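Local coordinates for cysteine synthase 3 (Entamoeba histolytica, PDB 6KR5), which catalyses the pyridoxal-phosphate-dependent formation of L-cysteine from O-acetyl-L-serine and sulfide, as an O-acetylserine sulfhydrylase, at residues H30-H35 against Q329-L334; S37-T42 against E296-T301; G78-E83 against G101-I106. All coordinates share one frame; numbering follows the deposited sequence.

Contact 1. Residues H30-H35 against Q329-L334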
# COMPACT_ATOMS: atom_id res chain seq x y z
N HIS B 30 7.54 -17.81 -7.10
CA HIS B 30 8.69 -18.66 -7.41
C HIS B 30 9.25 -19.31 -6.16
O HIS B 30 9.59 -20.50 -6.17
CB HIS B 30 9.80 -17.85 -8.10
CG HIS B 30 9.42 -17.30 -9.43
ND1 HIS B 30 9.25 -18.10 -10.54
CD2 HIS B 30 9.18 -16.03 -9.84
CE1 HIS B 30 8.90 -17.34 -11.57
NE2 HIS B 30 8.86 -16.08 -11.17
N GLY B 31 9.39 -18.53 -5.09
CA GLY B 31 10.02 -19.05 -3.89
C GLY B 31 9.21 -20.15 -3.24
O GLY B 31 9.74 -21.22 -2.93
N VAL B 32 7.91 -19.92 -3.05
CA VAL B 32 7.07 -20.91 -2.38
C VAL B 32 6.54 -21.97 -3.33
O VAL B 32 5.91 -22.93 -2.87
CB VAL B 32 5.90 -20.26 -1.63
CG1 VAL B 32 6.42 -19.39 -0.50
CG2 VAL B 32 4.97 -19.48 -2.57
N THR B 33 6.77 -21.84 -4.65
CA THR B 33 6.41 -22.89 -5.60
C THR B 33 7.54 -23.88 -5.82
O THR B 33 7.35 -24.86 -6.55
CB THR B 33 5.99 -22.29 -6.95
OG1 THR B 33 7.12 -21.64 -7.55
CG2 THR B 33 4.85 -21.29 -6.76
N ASP B 34 8.70 -23.63 -5.20
CA ASP B 34 9.90 -24.47 -5.30
C ASP B 34 9.72 -25.66 -4.36
O ASP B 34 10.23 -25.70 -3.24
CB ASP B 34 11.12 -23.63 -4.95
CG ASP B 34 12.43 -24.41 -4.97
OD1 ASP B 34 12.52 -25.45 -5.65
OD2 ASP B 34 13.36 -23.96 -4.27
N HIS B 35 8.95 -26.64 -4.83
CA HIS B 35 8.63 -27.82 -4.05
C HIS B 35 8.36 -28.98 -5.00
O HIS B 35 7.73 -28.78 -6.04
CB HIS B 35 7.41 -27.60 -3.15
CG HIS B 35 7.23 -28.65 -2.11
ND1 HIS B 35 6.36 -29.72 -2.26
CD2 HIS B 35 7.82 -28.82 -0.90
CE1 HIS B 35 6.42 -30.48 -1.18
NE2 HIS B 35 7.30 -29.96 -0.35
N GLN B 329 11.77 -27.23 4.94
CA GLN B 329 11.03 -27.73 6.09
C GLN B 329 9.65 -27.09 6.16
O GLN B 329 8.66 -27.77 6.45
CB GLN B 329 11.79 -27.48 7.38
CG GLN B 329 13.06 -28.33 7.49
CD GLN B 329 13.78 -28.13 8.80
OE1 GLN B 329 14.56 -27.18 8.96
NE2 GLN B 329 13.54 -29.03 9.75
N VAL B 330 9.58 -25.78 5.93
CA VAL B 330 8.30 -25.09 6.01
C VAL B 330 7.37 -25.56 4.90
O VAL B 330 6.20 -25.86 5.15
CB VAL B 330 8.51 -23.57 5.97
CG1 VAL B 330 7.17 -22.87 5.80
CG2 VAL B 330 9.16 -23.10 7.25
N LEU B 331 7.86 -25.63 3.67
CA LEU B 331 6.99 -26.03 2.57
C LEU B 331 6.57 -27.49 2.69
O LEU B 331 5.43 -27.84 2.38
CB LEU B 331 7.66 -25.79 1.22
CG LEU B 331 7.85 -24.31 0.86
CD1 LEU B 331 8.46 -24.21 -0.52
CD2 LEU B 331 6.52 -23.57 0.91
N ASP B 332 7.48 -28.36 3.15
CA ASP B 332 7.09 -29.75 3.41
C ASP B 332 5.96 -29.82 4.44
O ASP B 332 5.01 -30.60 4.28
CB ASP B 332 8.29 -30.56 3.91
CG ASP B 332 9.15 -31.09 2.78
OD1 ASP B 332 8.72 -31.06 1.61
OD2 ASP B 332 10.28 -31.56 3.07
N SER B 333 6.04 -29.02 5.50
CA SER B 333 5.03 -29.05 6.55
C SER B 333 3.67 -28.60 6.04
O SER B 333 2.63 -29.00 6.58
CB SER B 333 5.47 -28.19 7.74
OG SER B 333 5.15 -26.82 7.54
N LEU B 334 3.65 -27.80 4.99
CA LEU B 334 2.42 -27.25 4.43
C LEU B 334 1.87 -28.05 3.26
O LEU B 334 0.65 -28.11 3.09
CB LEU B 334 2.65 -25.80 3.98
CG LEU B 334 2.86 -24.79 5.10
CD1 LEU B 334 3.38 -23.49 4.53
CD2 LEU B 334 1.55 -24.58 5.84
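A chi1 of -166° sets CG of His35 opposite its own backbone N and carries the imidazole out to helix 327-335, where Asp332, its CG anti to the carbonyl carbon, swings a carboxylate oxygen up to meet it. NE2 of His35 donates to OD1 of Asp332 at 2.7 Å, the N-H...O angle being 150°. The oxygen lies slightly off the ring plane, and the carboxylate is turned almost perpendicular to the imidazole, by 82°. Histidine suits this place because both its nitrogens are used: ND1 is hydrogen-bonded to Ser37 OG, which fixes the ring's rotation. The acid beside it would probably favour a positive charge on the ring.

Leu331, one residue back, supplies the apolar half. Its CB packs 3.7 Å from CD2 of His35, while CD1 slips under the type I turn Gly31-Asp34, 3.6 Å from Asp34 O and 3.7 Å from Val32 O. That last carbonyl is buried without a hydrogen-bonding partner. CD2 of Leu331 meets CB of Val32.

Lys327 ties the turn to the start of the same helix through Asp34 and Gly31 O. Val32 rests on Met265 of helix 259-273 and Leu289 of helix 279-292, so the loop following strand 26-28 is packed against three helices.

Contact 2. Residues S37-T42 against E296-T301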
# COMPACT_ATOMS: atom_id res chain seq x y z
N SER B 37 6.21 -31.23 -5.10
CA SER B 37 4.81 -31.49 -5.39
C SER B 37 4.30 -30.68 -6.58
O SER B 37 3.27 -31.04 -7.15
CB SER B 37 3.96 -31.18 -4.16
OG SER B 37 4.00 -29.79 -3.88
N ILE B 38 4.99 -29.61 -6.97
CA ILE B 38 4.53 -28.73 -8.04
C ILE B 38 5.46 -28.87 -9.24
O ILE B 38 6.67 -28.61 -9.13
CB ILE B 38 4.45 -27.27 -7.58
CG1 ILE B 38 3.46 -27.15 -6.42
CG2 ILE B 38 4.05 -26.36 -8.73
CD1 ILE B 38 3.46 -25.77 -5.75
N LYS B 39 4.90 -29.25 -10.39
CA LYS B 39 5.68 -29.40 -11.61
C LYS B 39 6.15 -28.04 -12.12
O LYS B 39 5.48 -27.02 -11.95
CB LYS B 39 4.87 -30.11 -12.71
CG LYS B 39 4.34 -31.49 -12.33
CD LYS B 39 5.47 -32.47 -12.04
CE LYS B 39 4.93 -33.87 -11.78
NZ LYS B 39 5.98 -34.76 -11.20
N LYS B 40 7.31 -28.05 -12.78
CA LYS B 40 7.95 -26.81 -13.19
C LYS B 40 7.18 -26.05 -14.27
O LYS B 40 7.39 -24.85 -14.43
CB LYS B 40 9.38 -27.09 -13.68
N ASN B 41 6.30 -26.72 -15.02
CA ASN B 41 5.54 -26.03 -16.06
C ASN B 41 4.21 -25.50 -15.55
O ASN B 41 3.50 -24.84 -16.31
CB ASN B 41 5.32 -26.95 -17.27
CG ASN B 41 4.52 -28.19 -16.94
OD1 ASN B 41 4.69 -28.79 -15.87
ND2 ASN B 41 3.66 -28.59 -17.86
N THR B 42 3.86 -25.75 -14.30
CA THR B 42 2.66 -25.16 -13.71
C THR B 42 2.96 -23.72 -13.28
O THR B 42 4.02 -23.44 -12.71
CB THR B 42 2.20 -26.01 -12.53
OG1 THR B 42 2.03 -27.37 -12.96
CG2 THR B 42 0.88 -25.48 -11.95
N GLU B 296 -3.83 -33.64 -12.19
CA GLU B 296 -4.60 -33.16 -13.33
C GLU B 296 -4.37 -31.68 -13.62
O GLU B 296 -4.87 -31.18 -14.63
CB GLU B 296 -6.09 -33.44 -13.12
CG GLU B 296 -6.76 -32.53 -12.10
CD GLU B 296 -6.68 -33.06 -10.69
OE1 GLU B 296 -5.87 -33.99 -10.44
OE2 GLU B 296 -7.43 -32.56 -9.82
N ASN B 297 -3.62 -30.98 -12.77
CA ASN B 297 -3.42 -29.55 -12.93
C ASN B 297 -2.04 -29.20 -13.47
O ASN B 297 -1.72 -28.01 -13.58
CB ASN B 297 -3.67 -28.82 -11.60
CG ASN B 297 -5.14 -28.78 -11.23
OD1 ASN B 297 -6.01 -28.89 -12.09
ND2 ASN B 297 -5.42 -28.62 -9.95
N GLU B 298 -1.22 -30.20 -13.81
CA GLU B 298 0.10 -29.92 -14.36
C GLU B 298 0.00 -28.99 -15.57
O GLU B 298 -0.84 -29.19 -16.45
CB GLU B 298 0.79 -31.23 -14.76
CG GLU B 298 2.13 -31.04 -15.46
CD GLU B 298 2.75 -32.35 -15.91
OE1 GLU B 298 2.41 -33.40 -15.33
OE2 GLU B 298 3.57 -32.33 -16.85
N GLY B 299 0.84 -27.95 -15.58
CA GLY B 299 0.89 -27.02 -16.69
C GLY B 299 -0.18 -25.95 -16.69
O GLY B 299 -0.16 -25.09 -17.58
N LYS B 300 -1.10 -25.97 -15.74
CA LYS B 300 -2.19 -25.01 -15.76
C LYS B 300 -1.72 -23.66 -15.22
O LYS B 300 -0.69 -23.55 -14.55
CB LYS B 300 -3.38 -25.52 -14.95
CG LYS B 300 -4.15 -26.64 -15.65
CD LYS B 300 -5.47 -26.97 -14.98
CE LYS B 300 -6.18 -28.10 -15.73
NZ LYS B 300 -7.50 -28.43 -15.13
N THR B 301 -2.49 -22.62 -15.54
CA THR B 301 -2.28 -21.28 -15.03
C THR B 301 -3.28 -21.04 -13.90
O THR B 301 -4.49 -20.98 -14.13
CB THR B 301 -2.44 -20.23 -16.13
OG1 THR B 301 -1.41 -20.42 -17.11
CG2 THR B 301 -2.29 -18.82 -15.55
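Thr42, Glu298 and Asn41 carry most of this junction between two turns: a type I turn, Lys39-Thr42, leading into strand 43-48, and a type II turn, Asn297-Lys300, leading into strand 301-306. The two strands are parallel neighbours in the larger sheet of the enzyme, and the turns meet where both strands begin.

Thr42 is buried between the turns. A beta-branched residue does two jobs here: its hydroxyl accepts a hydrogen bond from the other turn, while CG2 lies 3.6 Å from Lys300 O, and the side chain also touches Ala292 of helix 279-292.

Glu298 runs out as an extended chain, CG anti to the backbone N (chi1 175°), and works mainly through its methylenes. Its CG lies 3.9 Å from CG of Lys39 and 3.4 Å from OD1 of Asn41. The acidic end comes near Lys39 without an ion pair, OE1 of Glu298 being 5.6 Å from NZ of Lys39.

Asn41 holds its amide over the opposite turn, its plane 80° from the Glu298 carboxylate, with ND2 only 3.4 Å from CA of Gly299. The backbone of Gly299 has a positive phi, which favours glycine. The same CA makes a C-H...O contact with Asn41 O, also at 3.4 Å. Beside it, N of Gly299 donates to OG1 of Thr42 at 2.9 Å, with an N-H...O angle of 160°.

Contact 3. Residues G78-E83 against G101-I106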
# COMPACT_ATOMS: atom_id res chain seq x y z
N GLY B 78 -28.07 14.70 0.72
CA GLY B 78 -28.78 14.67 1.97
C GLY B 78 -28.75 13.33 2.67
O GLY B 78 -28.91 13.27 3.89
N MET B 79 -28.52 12.25 1.92
CA MET B 79 -28.45 10.91 2.49
C MET B 79 -27.04 10.60 2.96
O MET B 79 -26.06 11.24 2.57
CB MET B 79 -28.91 9.87 1.47
CG MET B 79 -30.38 9.96 1.12
SD MET B 79 -30.86 8.69 -0.06
CE MET B 79 -30.68 7.20 0.91
N GLU B 80 -26.94 9.58 3.81
CA GLU B 80 -25.66 9.14 4.36
C GLU B 80 -25.53 7.64 4.19
O GLU B 80 -26.51 6.91 4.28
CB GLU B 80 -25.54 9.52 5.84
CG GLU B 80 -25.79 11.01 6.08
CD GLU B 80 -25.59 11.44 7.51
OE1 GLU B 80 -25.10 10.63 8.33
OE2 GLU B 80 -25.91 12.61 7.83
N ILE B 81 -24.30 7.19 3.95
CA ILE B 81 -24.01 5.76 3.84
C ILE B 81 -23.87 5.18 5.24
O ILE B 81 -23.39 5.84 6.16
CB ILE B 81 -22.72 5.57 3.00
CG1 ILE B 81 -22.90 6.15 1.59
CG2 ILE B 81 -22.33 4.10 2.93
CD1 ILE B 81 -21.68 6.86 1.05
N ILE B 82 -24.29 3.92 5.42
CA ILE B 82 -24.05 3.23 6.69
C ILE B 82 -23.67 1.78 6.41
O ILE B 82 -24.16 1.16 5.46
CB ILE B 82 -25.27 3.33 7.64
CG1 ILE B 82 -24.90 2.79 9.03
CG2 ILE B 82 -26.50 2.62 7.07
CD1 ILE B 82 -25.98 2.99 10.07
N GLU B 83 -22.78 1.25 7.24
CA GLU B 83 -22.42 -0.16 7.21
C GLU B 83 -21.95 -0.57 8.59
O GLU B 83 -21.44 0.26 9.36
CB GLU B 83 -21.34 -0.43 6.15
CG GLU B 83 -20.92 -1.91 6.03
CD GLU B 83 -22.07 -2.82 5.61
OE1 GLU B 83 -22.94 -3.13 6.47
OE2 GLU B 83 -22.09 -3.23 4.44
N GLY B 101 -18.31 12.87 -1.77
CA GLY B 101 -18.92 13.90 -0.95
C GLY B 101 -20.13 13.46 -0.16
O GLY B 101 -21.05 14.26 0.05
N TYR B 102 -20.16 12.20 0.30
CA TYR B 102 -21.26 11.72 1.12
C TYR B 102 -20.77 11.34 2.51
O TYR B 102 -19.69 10.76 2.64
CB TYR B 102 -21.92 10.49 0.49
CG TYR B 102 -22.88 10.84 -0.61
CD1 TYR B 102 -22.42 11.05 -1.90
CD2 TYR B 102 -24.24 10.97 -0.36
CE1 TYR B 102 -23.29 11.37 -2.91
CE2 TYR B 102 -25.11 11.30 -1.37
CZ TYR B 102 -24.63 11.50 -2.64
OH TYR B 102 -25.50 11.82 -3.65
N PRO B 103 -21.54 11.63 3.55
CA PRO B 103 -21.15 11.14 4.88
C PRO B 103 -21.20 9.62 4.92
O PRO B 103 -22.05 8.99 4.28
CB PRO B 103 -22.20 11.77 5.81
CG PRO B 103 -22.74 12.94 5.04
CD PRO B 103 -22.71 12.51 3.60
N VAL B 104 -20.27 9.04 5.68
CA VAL B 104 -20.20 7.59 5.87
C VAL B 104 -20.26 7.30 7.37
O VAL B 104 -19.43 7.80 8.14
CB VAL B 104 -18.93 6.99 5.24
CG1 VAL B 104 -18.87 5.49 5.50
CG2 VAL B 104 -18.88 7.27 3.74
N ASN B 105 -21.24 6.50 7.78
CA ASN B 105 -21.38 6.03 9.15
C ASN B 105 -20.96 4.57 9.23
O ASN B 105 -21.49 3.74 8.51
CB ASN B 105 -22.83 6.18 9.63
CG ASN B 105 -23.33 7.60 9.53
OD1 ASN B 105 -23.09 8.42 10.41
ND2 ASN B 105 -24.04 7.91 8.44
N ILE B 106 -20.00 4.27 10.11
CA ILE B 106 -19.53 2.90 10.30
C ILE B 106 -19.81 2.48 11.73
O ILE B 106 -19.39 3.17 12.68
CB ILE B 106 -18.02 2.77 10.00
CG1 ILE B 106 -17.69 3.25 8.58
CG2 ILE B 106 -17.55 1.33 10.29
CD1 ILE B 106 -18.30 2.45 7.47
O HOH W 1 -23.12 11.58 9.99
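Asn105 and Glu80 meet above the junction of two parallel strands, 80-84 and 104-109, and the asparagine can be followed outward from its backbone. CB of Asn105 lies 3.5 Å from Ile81 O and also touches CG1 of Ile82. CG, anti to the carbonyl carbon (chi1 -57°), turns the amide back over the neighbouring strand. There ND2 makes two bonds. One goes to OE1 of Glu80 at 2.9 Å; it is almost straight (172°), lies in the amide plane and uses the anti lone pair of the oxygen. The other goes to Ile81 O at 3.1 Å, from above the carbonyl plane. Asn105 N reaches that same carbonyl at 2.8 Å from the opposite face, so two donors of one residue grip a single oxygen. One water lies within hydrogen-bonding distance of both OD1 of Asn105 and OE1 of Glu80. An amide fits this place because it can donate and accept at once.

The extended chain of Glu80 crosses the Pro103 ring, CG 3.7 Å from CB of Pro103, before its carboxylate reaches Asn105. On the other face of the sheet CD1 of Ile81 packs against CB of Tyr102 and CG2 of Val104, and the Tyr102 ring turns an edge to Met79 O.

The backbone ladder runs from Ile81 N to Pro103 O and from Glu83 N to Asn105 O. Helix 88-100 covers the face bearing Val104 and Ile106, completing a beta-alpha-beta crossover, the repeating unit of parallel alpha/beta folds, here within the four-stranded parallel sheet.

Contacts 1 and 2 are neighbours, their centres 15 Å apart, and both use the loop between strands 26-28 and 43-48. They touch directly, Thr33 O lying 3.9 Å from CB of Ile38. Both belong to the side of the chain with the six-stranded mixed sheet. Contact 3 lies across the chain's centre in the four-stranded parallel sheet, its centre 45 Å from that of contact 1 and 47 Å from that of contact 2. The side chain of Glu83 in contact 3 is about 10 Å from the bound pyridoxal-5'-phosphate.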